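Local coordinates for protein polyphosphate kinase (Porphyromonas gingivalis, PDB 2O8R) that probably catalyses the reversible transfer of the terminal phosphate of ATP onto a growing long-chain polyphosphate, as a member of the polyphosphate kinase 1 family, at residues A[122-125]-A[126-129]; A[128-131]-A[132-136]. The protein carries 3 engineered substitutions. One frame throughout, in Å; residues are numbered along the deposited sequence.

Interaction 1 (A[122-125]-A[126-129]); sequences PTHP and DHKA. With SO4 (sulfate ion), chain H.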
# COMPACT_ATOMS: atom_id res chain seq x y z
N PRO A 122 -30.03 -11.13 -12.73
CA PRO A 122 -31.08 -11.48 -11.77
C PRO A 122 -32.45 -11.21 -12.35
O PRO A 122 -32.60 -10.31 -13.17
CB PRO A 122 -30.83 -10.51 -10.62
CG PRO A 122 -30.14 -9.34 -11.25
CD PRO A 122 -29.27 -9.94 -12.30
N THR A 123 -33.43 -12.03 -11.97
CA THR A 123 -34.82 -11.82 -12.35
C THR A 123 -35.52 -11.09 -11.23
O THR A 123 -36.53 -10.41 -11.45
CB THR A 123 -35.55 -13.15 -12.53
OG1 THR A 123 -34.61 -14.16 -12.89
CG2 THR A 123 -36.60 -13.03 -13.62
N HIS A 124 -34.98 -11.22 -10.02
CA HIS A 124 -35.60 -10.66 -8.84
C HIS A 124 -35.60 -9.13 -8.85
O HIS A 124 -34.54 -8.50 -8.88
CB HIS A 124 -34.95 -11.19 -7.56
CG HIS A 124 -35.56 -10.62 -6.32
ND1 HIS A 124 -36.82 -10.98 -5.88
CD2 HIS A 124 -35.11 -9.69 -5.45
CE1 HIS A 124 -37.11 -10.31 -4.79
NE2 HIS A 124 -36.09 -9.52 -4.50
N PRO A 125 -36.81 -8.53 -8.79
CA PRO A 125 -37.10 -7.10 -8.90
C PRO A 125 -36.21 -6.23 -8.05
O PRO A 125 -35.71 -5.21 -8.52
CB PRO A 125 -38.52 -6.99 -8.37
CG PRO A 125 -39.13 -8.28 -8.70
CD PRO A 125 -38.04 -9.31 -8.60
N ASP A 126 -36.02 -6.62 -6.80
CA ASP A 126 -35.27 -5.81 -5.86
C ASP A 126 -33.81 -5.76 -6.24
O ASP A 126 -33.20 -4.69 -6.27
CB ASP A 126 -35.45 -6.34 -4.44
CG ASP A 126 -36.87 -6.15 -3.93
OD1 ASP A 126 -37.52 -5.16 -4.34
OD2 ASP A 126 -37.33 -6.99 -3.13
N HIS A 127 -33.25 -6.94 -6.56
CA HIS A 127 -31.89 -7.03 -7.07
C HIS A 127 -31.71 -6.25 -8.36
O HIS A 127 -30.75 -5.50 -8.50
CB HIS A 127 -31.49 -8.49 -7.24
CG HIS A 127 -31.32 -9.22 -5.94
ND1 HIS A 127 -31.48 -10.58 -5.83
CD2 HIS A 127 -31.05 -8.77 -4.70
CE1 HIS A 127 -31.29 -10.95 -4.57
NE2 HIS A 127 -31.04 -9.86 -3.86
N LYS A 128 -32.65 -6.40 -9.30
CA LYS A 128 -32.67 -5.58 -10.52
C LYS A 128 -32.65 -4.08 -10.22
O LYS A 128 -31.82 -3.35 -10.75
CB LYS A 128 -33.87 -5.92 -11.40
CG LYS A 128 -33.85 -7.33 -11.96
CD LYS A 128 -35.05 -7.61 -12.85
CE LYS A 128 -35.04 -6.76 -14.12
NZ LYS A 128 -36.24 -7.05 -14.94
N ALA A 129 -33.57 -3.62 -9.37
CA ALA A 129 -33.64 -2.22 -8.98
C ALA A 129 -32.32 -1.75 -8.41
O ALA A 129 -31.81 -0.69 -8.80
CB ALA A 129 -34.73 -2.02 -7.97
S SO4 H . -32.74 -15.12 -9.77
O1 SO4 H . -33.16 -15.72 -8.50
O2 SO4 H . -33.37 -15.83 -10.87
O3 SO4 H . -33.11 -13.71 -9.79
O4 SO4 H . -31.29 -15.25 -9.91
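H124 meets H127 edge to face: the ring centroids lie 4.9 Å apart, the planes stand at 67°, and H124 CD2 sits above one face of the H127 ring, displaced toward its rim. The first torsion of H124 explains this placement, because with CG anti to the backbone N (chi1 180°) the ring folds back over the start of the helix. Next to this pair, P122 CB packs on H127 CB at 4.0 Å. Here lies the compact side of the contact, for H127 is its buried residue; the H127 NE2 bonds to the carbonyl O of P196 and its ring also meets that of Y205, so the imidazole is held by a polar contact and by two other rings, those of H124 and Y205.

The outer side is looser. H124 NE2 donates to D126 OD2 at 3.1 Å, but the N-H...O angle of 131° makes this bond weak, and ring and carboxylate are turned steeply across each other. K128 lies over the loop with its aliphatic part alone: CG, anti to its own carbonyl carbon and beside the backbone N, is sent back toward the loop carbonyls, coming to 3.5 Å from P122 O, and CD reaches T123 O. Also on the surface, a sulfate, probably from the crystallisation liquor, is gripped by three bonds: its O3 accepts from T123 N at 2.8 Å and from H124 N, while T123 OG1 donates to O2.

Backbone bonds close the turn, K128 N to H124 O at 2.9 Å and A129 N to P125 O at 2.8 Å, both nearly straight. With H124 at the N-cap and P125 in the first turn, where a proline's missing N-H costs no helical bond, this is a helix N-terminus, the entry from a loop into helix 125-139 of the middle domain.

Interaction 2 (A[128-131]-A[132-136]); sequences KAYL and RRFFH
The Y130 side chain reaches R133 and F134 of the next turn, while the backbone of 128-131 supplies the acceptors for it. R132 comes first: its N bonds to K128 O at 3.0 Å, and its CB rests against the same oxygen. R133 follows, with N bonded to A129 O; its guanidinium brings NH1 to 3.7 Å from Y130 CE1, the tyrosine carbon lying at the edge of the group, and the two planes are 53° apart. The guanidinium end is anchored beyond this contact by a salt bridge from NE to E137. At F134 the N bonds to Y130 O at 2.8 Å. The two aromatic side chains run side by side in the same direction, both with CG anti to the backbone N (chi1 178° and -170°), yet their centroids are 5.8 Å apart, so the nearly parallel rings barely overlap and F134 CD1 touches Y130 OH at 3.8 Å. F134 also packs on F410 of the second subunit. F135 bonds through N to L131 O, while its ring stacks on H216. H136 ends the segment by donating from ND1 to R132 O at 2.8 Å, a carbonyl that also accepts H136 N from the opposite face. The i to i+4 backbone bonds mark an alpha-helix, and the split between buried L131, F134 and F135 and exposed R132, R133 and H136 makes it amphipathic.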
# COMPACT_ATOMS: atom_id res chain seq x y z
N LYS A 128 -32.65 -6.40 -9.30
CA LYS A 128 -32.67 -5.58 -10.52
C LYS A 128 -32.65 -4.08 -10.22
O LYS A 128 -31.82 -3.35 -10.75
CB LYS A 128 -33.87 -5.92 -11.40
CG LYS A 128 -33.85 -7.33 -11.96
CD LYS A 128 -35.05 -7.61 -12.85
CE LYS A 128 -35.04 -6.76 -14.12
NZ LYS A 128 -36.24 -7.05 -14.94
N ALA A 129 -33.57 -3.62 -9.37
CA ALA A 129 -33.64 -2.22 -8.98
C ALA A 129 -32.32 -1.75 -8.41
O ALA A 129 -31.81 -0.69 -8.80
CB ALA A 129 -34.73 -2.02 -7.97
N TYR A 130 -31.75 -2.55 -7.52
CA TYR A 130 -30.47 -2.22 -6.92
C TYR A 130 -29.37 -2.01 -7.96
O TYR A 130 -28.74 -0.96 -8.00
CB TYR A 130 -30.04 -3.30 -5.93
CG TYR A 130 -28.70 -3.01 -5.34
CD1 TYR A 130 -28.56 -2.06 -4.34
CD2 TYR A 130 -27.55 -3.66 -5.80
CE1 TYR A 130 -27.33 -1.78 -3.79
CE2 TYR A 130 -26.31 -3.38 -5.26
CZ TYR A 130 -26.21 -2.44 -4.25
OH TYR A 130 -24.98 -2.14 -3.69
N LEU A 131 -29.16 -3.02 -8.81
CA LEU A 131 -28.09 -3.00 -9.81
C LEU A 131 -28.22 -1.89 -10.82
O LEU A 131 -27.23 -1.29 -11.21
CB LEU A 131 -27.98 -4.36 -10.51
CG LEU A 131 -27.39 -5.42 -9.58
CD1 LEU A 131 -27.57 -6.83 -10.10
CD2 LEU A 131 -25.93 -5.12 -9.36
N ARG A 132 -29.45 -1.61 -11.23
CA ARG A 132 -29.72 -0.49 -12.12
C ARG A 132 -29.29 0.81 -11.47
O ARG A 132 -28.73 1.68 -12.12
CB ARG A 132 -31.20 -0.45 -12.50
CG ARG A 132 -31.59 0.67 -13.42
CD ARG A 132 -32.76 0.27 -14.29
NE ARG A 132 -33.67 1.39 -14.51
CZ ARG A 132 -34.80 1.32 -15.23
NH1 ARG A 132 -35.16 0.18 -15.81
NH2 ARG A 132 -35.56 2.40 -15.35
N ARG A 133 -29.53 0.93 -10.16
CA ARG A 133 -29.10 2.14 -9.46
C ARG A 133 -27.58 2.15 -9.42
O ARG A 133 -26.96 3.14 -9.82
CB ARG A 133 -29.67 2.21 -8.04
CG ARG A 133 -29.91 3.61 -7.51
CD ARG A 133 -29.86 3.66 -5.98
NE ARG A 133 -28.48 3.80 -5.51
CZ ARG A 133 -27.69 2.80 -5.11
NH1 ARG A 133 -28.12 1.55 -5.09
NH2 ARG A 133 -26.45 3.06 -4.71
N PHE A 134 -27.03 1.01 -9.00
CA PHE A 134 -25.58 0.81 -8.84
C PHE A 134 -24.85 1.11 -10.12
O PHE A 134 -23.87 1.86 -10.11
CB PHE A 134 -25.30 -0.63 -8.43
CG PHE A 134 -23.88 -0.91 -8.00
CD1 PHE A 134 -23.43 -0.54 -6.74
CD2 PHE A 134 -23.00 -1.58 -8.84
CE1 PHE A 134 -22.14 -0.82 -6.34
CE2 PHE A 134 -21.70 -1.85 -8.44
CZ PHE A 134 -21.28 -1.48 -7.19
N PHE A 135 -25.33 0.53 -11.21
CA PHE A 135 -24.72 0.81 -12.49
C PHE A 135 -24.74 2.31 -12.73
O PHE A 135 -23.70 2.89 -13.04
CB PHE A 135 -25.39 0.08 -13.65
CG PHE A 135 -24.83 0.47 -14.97
CD1 PHE A 135 -23.62 -0.07 -15.40
CD2 PHE A 135 -25.45 1.42 -15.76
CE1 PHE A 135 -23.07 0.30 -16.63
CE2 PHE A 135 -24.90 1.80 -16.98
CZ PHE A 135 -23.71 1.23 -17.42
N HIS A 136 -25.90 2.94 -12.56
CA HIS A 136 -26.01 4.37 -12.83
C HIS A 136 -25.14 5.23 -11.92
O HIS A 136 -24.35 6.03 -12.41
CB HIS A 136 -27.47 4.86 -12.86
CG HIS A 136 -28.18 4.54 -14.14
ND1 HIS A 136 -28.82 3.34 -14.36
CD2 HIS A 136 -28.30 5.25 -15.29
CE1 HIS A 136 -29.33 3.33 -15.58
NE2 HIS A 136 -29.03 4.47 -16.17

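Overall arrangement
Interactions 1 and 2 follow one another along a single element, helix 125-139, with centres about 9 Å apart. Interaction 1 (122-129) takes in the loop after strand 115-118 and the first turn, and interaction 2 (128-136) carries the helix onward; K128 and A129 belong to both. They also touch through side chains, P122 CG lying 3.8 Å from L131 CD1, so the loop proline packs against the helix's buried side. Both lie near 40 Å from the chain's centre and away from the annotated sites. Together they place this stretch of helix far from that centre, within the sequence range of the middle domain, where F134 alone of the touching residues of interaction 2 reaches the second subunit.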